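PDB 6LDQ: Tll1590 protein from Thermosynechococcus elongatus, which is a glycosyltransferase-like protein of the GT-B class, present here as a Rossmann-like alpha/beta domain. Local coordinates for residues Ala96-His101 with Gln125-Gln130; Met158-Ile163 with Arg183-Ala188. All coordinates share one frame; numbering follows the deposited sequence.

Contact 1. Residues Ala96-His101 with Gln125-Gln130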
loop_
_atom_site.group_PDB
_atom_site.type_symbol
_atom_site.label_atom_id
_atom_site.label_comp_id
_atom_site.label_asym_id
_atom_site.label_seq_id
_atom_site.Cartn_x
_atom_site.Cartn_y
_atom_site.Cartn_z
ATOM N N ALA A 96 3.708 -4.141 14.254
ATOM C CA ALA A 96 2.298 -3.939 14.560
ATOM C C ALA A 96 1.406 -4.558 13.492
ATOM O O ALA A 96 0.365 -5.160 13.805
ATOM C CB ALA A 96 2.011 -2.446 14.691
ATOM N N PHE A 97 1.793 -4.406 12.219
ATOM C CA PHE A 97 1.011 -4.978 11.128
ATOM C C PHE A 97 1.040 -6.498 11.169
ATOM O O PHE A 97 0.027 -7.155 10.869
ATOM C CB PHE A 97 1.526 -4.477 9.774
ATOM C CG PHE A 97 0.807 -5.089 8.589
ATOM C CD1 PHE A 97 -0.381 -4.544 8.129
ATOM C CD2 PHE A 97 1.300 -6.226 7.955
ATOM C CE1 PHE A 97 -1.060 -5.111 7.047
ATOM C CE2 PHE A 97 0.613 -6.802 6.872
ATOM C CZ PHE A 97 -0.551 -6.237 6.423
ATOM N N LYS A 98 2.191 -7.075 11.542
ATOM C CA LYS A 98 2.330 -8.527 11.545
ATOM C C LYS A 98 1.366 -9.204 12.517
ATOM O O LYS A 98 1.040 -10.378 12.312
ATOM C CB LYS A 98 3.772 -8.922 11.856
ATOM C CG LYS A 98 4.693 -8.849 10.637
ATOM C CD LYS A 98 6.141 -9.146 10.994
ATOM C CE LYS A 98 6.414 -10.642 11.088
ATOM N NZ LYS A 98 6.202 -11.149 12.473
ATOM N N ALA A 99 0.877 -8.492 13.541
ATOM C CA ALA A 99 -0.166 -9.066 14.392
ATOM C C ALA A 99 -1.482 -9.244 13.638
ATOM O O ALA A 99 -2.219 -10.200 13.907
ATOM C CB ALA A 99 -0.400 -8.202 15.633
ATOM N N TYR A 100 -1.803 -8.333 12.710
ATOM C CA TYR A 100 -2.996 -8.499 11.874
ATOM C C TYR A 100 -2.771 -9.508 10.759
ATOM O O TYR A 100 -3.649 -10.341 10.485
ATOM C CB TYR A 100 -3.432 -7.153 11.288
ATOM C CG TYR A 100 -4.186 -6.292 12.266
ATOM C CD1 TYR A 100 -3.510 -5.451 13.163
ATOM C CD2 TYR A 100 -5.572 -6.314 12.309
ATOM C CE1 TYR A 100 -4.199 -4.669 14.076
ATOM C CE2 TYR A 100 -6.268 -5.533 13.223
ATOM C CZ TYR A 100 -5.582 -4.713 14.097
ATOM O OH TYR A 100 -6.303 -3.945 14.982
ATOM N N HIS A 101 -1.622 -9.430 10.083
ATOM C CA HIS A 101 -1.295 -10.390 9.035
ATOM C C HIS A 101 -1.186 -11.810 9.583
ATOM O O HIS A 101 -1.404 -12.779 8.843
ATOM C CB HIS A 101 0.015 -9.985 8.338
ATOM C CG HIS A 101 0.508 -10.998 7.353
ATOM N ND1 HIS A 101 1.491 -11.916 7.654
ATOM C CD2 HIS A 101 0.144 -11.244 6.074
ATOM C CE1 HIS A 101 1.713 -12.683 6.601
ATOM N NE2 HIS A 101 0.904 -12.300 5.629
ATOM N N GLN A 125 9.724 -10.342 1.901
ATOM C CA GLN A 125 10.877 -11.205 2.139
ATOM C C GLN A 125 10.537 -12.388 3.031
ATOM O O GLN A 125 11.273 -13.381 3.031
ATOM C CB GLN A 125 12.023 -10.423 2.777
ATOM C CG GLN A 125 12.624 -9.353 1.905
ATOM C CD GLN A 125 13.718 -8.582 2.623
ATOM O OE1 GLN A 125 14.568 -9.168 3.288
ATOM N NE2 GLN A 125 13.688 -7.257 2.509
ATOM N N GLN A 126 9.454 -12.295 3.803
ATOM C CA GLN A 126 9.081 -13.329 4.759
ATOM C C GLN A 126 7.881 -14.144 4.314
ATOM O O GLN A 126 7.794 -15.333 4.640
ATOM C CB GLN A 126 8.774 -12.698 6.127
ATOM C CG GLN A 126 8.391 -13.693 7.222
ATOM C CD GLN A 126 8.303 -13.052 8.607
ATOM O OE1 GLN A 126 8.556 -11.856 8.779
ATOM N NE2 GLN A 126 7.936 -13.852 9.602
ATOM N N PHE A 127 6.970 -13.539 3.561
ATOM C CA PHE A 127 5.712 -14.166 3.201
ATOM C C PHE A 127 5.513 -14.141 1.693
ATOM O O PHE A 127 6.188 -13.403 0.962
ATOM C CB PHE A 127 4.548 -13.464 3.894
ATOM C CG PHE A 127 4.687 -13.405 5.384
ATOM C CD1 PHE A 127 4.616 -14.567 6.141
ATOM C CD2 PHE A 127 4.875 -12.195 6.030
ATOM C CE1 PHE A 127 4.739 -14.525 7.516
ATOM C CE2 PHE A 127 4.985 -12.137 7.397
ATOM C CZ PHE A 127 4.917 -13.311 8.150
ATOM N N ASN A 128 4.576 -14.977 1.242
ATOM C CA ASN A 128 4.167 -15.080 -0.157
ATOM C C ASN A 128 2.796 -14.436 -0.304
ATOM O O ASN A 128 1.786 -15.018 0.099
ATOM C CB ASN A 128 4.120 -16.538 -0.622
ATOM C CG ASN A 128 5.500 -17.160 -0.734
ATOM O OD1 ASN A 128 6.486 -16.468 -0.995
ATOM N ND2 ASN A 128 5.579 -18.470 -0.521
ATOM N N PHE A 129 2.764 -13.244 -0.887
ATOM C CA PHE A 129 1.524 -12.550 -1.184
ATOM C C PHE A 129 1.694 -11.780 -2.485
ATOM O O PHE A 129 2.814 -11.559 -2.958
ATOM C CB PHE A 129 1.106 -11.611 -0.036
ATOM C CG PHE A 129 2.149 -10.583 0.341
ATOM C CD1 PHE A 129 3.123 -10.875 1.277
ATOM C CD2 PHE A 129 2.135 -9.316 -0.227
ATOM C CE1 PHE A 129 4.101 -9.923 1.634
ATOM C CE2 PHE A 129 3.091 -8.359 0.132
ATOM C CZ PHE A 129 4.078 -8.669 1.071
ATOM N N GLN A 130 0.566 -11.391 -3.078
ATOM C CA GLN A 130 0.590 -10.505 -4.235
ATOM C C GLN A 130 0.803 -9.087 -3.735
ATOM O O GLN A 130 -0.011 -8.574 -2.966
ATOM C CB GLN A 130 -0.711 -10.608 -5.029
ATOM C CG GLN A 130 -1.127 -12.031 -5.363
ATOM C CD GLN A 130 -0.028 -12.810 -6.051
ATOM O OE1 GLN A 130 0.587 -12.323 -6.999
ATOM N NE2 GLN A 130 0.235 -14.022 -5.567
#
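His101 drives the edge of its imidazole into the face of the Phe127 ring. The two ring centroids are 4.1 Å apart and the planes are inclined at 50°, a tilted edge-to-face pair. His101 CE1 makes the approach: it stands 3.1 Å above the phenyl plane, over its centre, and is 3.2 Å from Phe127 CD2, a tight fit. His101 ND1 follows at 3.5 Å from Phe127 CE2. With CG anti to the backbone N (chi1 173°), the imidazole reaches outward from helix 90-104 to meet a ring coming from the opposite direction. In this Rossmann-like fold that helix returns the chain to strand 108-112, while Phe127 begins the turn from helix 113-126 into strand 130-134. The opposite face of the Phe127 ring carries Gln126 CG, 3.6 Å above its centre, so the phenyl is clamped between its chain neighbour and the histidine. Lys98 completes the contact on its outer side: its chain turns twice near its end and brings Lys98 CE to the edge of the phenyl, 4.2 Å from Phe127 CE2. The same Lys98 CE is 3.4 Å from Gln126 OE1. Deeper in, Phe97 packs on Leu123 and Ile109 and meets Phe50 edge-to-face.

Contact 2. Residues Met158-Ile163 with Arg183-Ala188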
loop_
_atom_site.group_PDB
_atom_site.type_symbol
_atom_site.label_atom_id
_atom_site.label_comp_id
_atom_site.label_asym_id
_atom_site.label_seq_id
_atom_site.Cartn_x
_atom_site.Cartn_y
_atom_site.Cartn_z
ATOM N N MET A 158 17.342 3.776 -3.031
ATOM C CA MET A 158 17.642 2.356 -2.865
ATOM C C MET A 158 16.369 1.569 -2.578
ATOM O O MET A 158 16.166 0.466 -3.104
ATOM C CB MET A 158 18.632 2.153 -1.718
ATOM C CG MET A 158 20.079 2.575 -2.034
ATOM S SD MET A 158 21.070 2.439 -0.524
ATOM C CE MET A 158 21.589 0.743 -0.667
ATOM N N VAL A 159 15.494 2.133 -1.752
ATOM C CA VAL A 159 14.252 1.435 -1.419
ATOM C C VAL A 159 13.334 1.389 -2.630
ATOM O O VAL A 159 12.716 0.358 -2.927
ATOM C CB VAL A 159 13.555 2.106 -0.223
ATOM C CG1 VAL A 159 12.178 1.439 0.019
ATOM C CG2 VAL A 159 14.413 2.053 1.023
ATOM N N GLU A 160 13.234 2.506 -3.354
ATOM C CA GLU A 160 12.384 2.541 -4.537
ATOM C C GLU A 160 12.855 1.545 -5.594
ATOM O O GLU A 160 12.038 0.926 -6.289
ATOM C CB GLU A 160 12.323 3.971 -5.078
ATOM C CG GLU A 160 11.681 4.930 -4.071
ATOM C CD GLU A 160 11.252 6.260 -4.649
ATOM O OE1 GLU A 160 10.246 6.806 -4.162
ATOM O OE2 GLU A 160 11.932 6.777 -5.556
ATOM N N LYS A 161 14.169 1.374 -5.736
ATOM C CA LYS A 161 14.677 0.335 -6.627
ATOM C C LYS A 161 14.260 -1.052 -6.138
ATOM O O LYS A 161 13.787 -1.890 -6.924
ATOM C CB LYS A 161 16.200 0.436 -6.735
ATOM C CG LYS A 161 16.687 1.636 -7.557
ATOM C CD LYS A 161 18.197 1.729 -7.487
ATOM C CE LYS A 161 18.679 3.000 -8.160
ATOM N NZ LYS A 161 20.145 2.969 -8.313
ATOM N N ALA A 162 14.414 -1.311 -4.842
ATOM C CA ALA A 162 14.058 -2.626 -4.309
ATOM C C ALA A 162 12.584 -2.934 -4.529
ATOM O O ALA A 162 12.215 -4.080 -4.793
ATOM C CB ALA A 162 14.400 -2.713 -2.822
ATOM N N ILE A 163 11.731 -1.920 -4.427
ATOM C CA ILE A 163 10.302 -2.135 -4.613
ATOM C C ILE A 163 10.000 -2.445 -6.076
ATOM O O ILE A 163 9.294 -3.410 -6.388
ATOM C CB ILE A 163 9.512 -0.915 -4.123
ATOM C CG1 ILE A 163 9.628 -0.781 -2.605
ATOM C CG2 ILE A 163 8.035 -1.078 -4.492
ATOM C CD1 ILE A 163 9.325 0.605 -2.112
ATOM N N ARG A 183 13.613 7.593 -15.667
ATOM C CA ARG A 183 14.791 8.429 -15.894
ATOM C C ARG A 183 15.732 8.401 -14.702
ATOM O O ARG A 183 16.954 8.286 -14.868
ATOM C CB ARG A 183 14.366 9.873 -16.178
ATOM C CG ARG A 183 15.445 10.801 -16.783
ATOM C CD ARG A 183 14.775 12.090 -17.300
ATOM N NE ARG A 183 13.521 12.332 -16.567
ATOM C CZ ARG A 183 13.060 13.530 -16.200
ATOM N NH1 ARG A 183 13.724 14.652 -16.510
ATOM N NH2 ARG A 183 11.926 13.593 -15.525
ATOM N N TRP A 184 15.183 8.511 -13.493
ATOM C CA TRP A 184 15.995 8.814 -12.333
ATOM C C TRP A 184 16.097 7.674 -11.336
ATOM O O TRP A 184 17.038 7.668 -10.541
ATOM C CB TRP A 184 15.443 10.056 -11.620
ATOM C CG TRP A 184 15.603 11.297 -12.426
ATOM C CD1 TRP A 184 14.667 11.883 -13.225
ATOM C CD2 TRP A 184 16.783 12.108 -12.523
ATOM N NE1 TRP A 184 15.187 13.016 -13.806
ATOM C CE2 TRP A 184 16.483 13.175 -13.389
ATOM C CE3 TRP A 184 18.054 12.039 -11.946
ATOM C CZ2 TRP A 184 17.416 14.161 -13.710
ATOM C CZ3 TRP A 184 18.980 13.018 -12.266
ATOM C CH2 TRP A 184 18.654 14.063 -13.141
ATOM N N VAL A 185 15.165 6.720 -11.353
ATOM C CA VAL A 185 15.160 5.665 -10.346
ATOM C C VAL A 185 15.582 4.339 -10.970
ATOM O O VAL A 185 16.657 3.821 -10.662
ATOM C CB VAL A 185 13.785 5.555 -9.658
ATOM C CG1 VAL A 185 13.771 4.399 -8.652
ATOM C CG2 VAL A 185 13.420 6.861 -8.979
ATOM N N SER A 186 14.744 3.763 -11.830
ATOM C CA SER A 186 15.090 2.460 -12.384
ATOM C C SER A 186 14.131 2.122 -13.513
ATOM O O SER A 186 12.954 2.492 -13.466
ATOM C CB SER A 186 15.037 1.365 -11.307
ATOM O OG SER A 186 15.226 0.086 -11.872
ATOM N N LYS A 187 14.638 1.384 -14.501
ATOM C CA LYS A 187 13.820 0.858 -15.592
ATOM C C LYS A 187 13.194 -0.490 -15.265
ATOM O O LYS A 187 12.425 -1.024 -16.081
ATOM C CB LYS A 187 14.657 0.706 -16.867
ATOM C CG LYS A 187 15.363 1.975 -17.336
ATOM C CD LYS A 187 14.831 2.424 -18.673
ATOM C CE LYS A 187 14.925 3.936 -18.836
ATOM N NZ LYS A 187 16.216 4.499 -18.336
ATOM N N ALA A 188 13.518 -1.057 -14.113
ATOM C CA ALA A 188 13.061 -2.384 -13.754
ATOM C C ALA A 188 11.584 -2.360 -13.357
ATOM O O ALA A 188 11.006 -1.309 -13.072
ATOM C CB ALA A 188 13.926 -2.944 -12.619
#
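Ser186 OG accepts a nearly straight hydrogen bond from Ala188 N, 3.0 Å long with an angle of 166° at the hydrogen, while Ser186 CB rests 4.1 Å from Lys161 CG. The bond forms an ST turn in the segment that leads on from Val185. Val185 is the main apolar piece of the contact, and its two methyls divide the work. Val185 CG1 lies 3.9 Å from Glu160 CB and 4.2 Å from Lys161 CG. Val185 CG2 lies 3.7 Å from Glu160 OE2, and the side chains of Glu160 and Val185 cross at about a right angle. Lys161 is extended beyond CG and runs past the valine backbone, its CE 3.3 Å from Val185 O, a methylene probably polarised by the neighbouring ammonium group. A thiocyanate ion, probably from the crystallisation liquor, is bound about 4 Å from the Glu160 side chain. Leu157 and Leu164 of helix 153-166 also touch Val185, which thus docks the 183-188 segment on that helix. Helix 153-166 in turn packs through Val159 on Trp114 and Trp118 of helix 113-126, and through Ile163 on Trp131 and His133 of strand 130-134.

From the N terminus, the chain first builds strand 8-11, helix 32-42 and strands 47-52, 61-63 and 68-73. Contact 1 then closes a loop holding strand 108-112 and most of helix 113-126, tying helix 90-104 to the turn before strand 130-134. Contact 2 closes a second, shorter loop holding strand 169-172 and most of helix 175-185, and joins that helix to helix 153-166 ahead of the outermost strand 191-193. The loops follow in series, neither nested nor crossed. The centres of contact 1 and contact 2 are 23 Å apart. The nearest atoms of contact 1 and contact 2 are about 7 Å apart and do not touch. Helix 113-126 links them: it ends at contact 1, while its tryptophan-bearing face lies against helix 153-166.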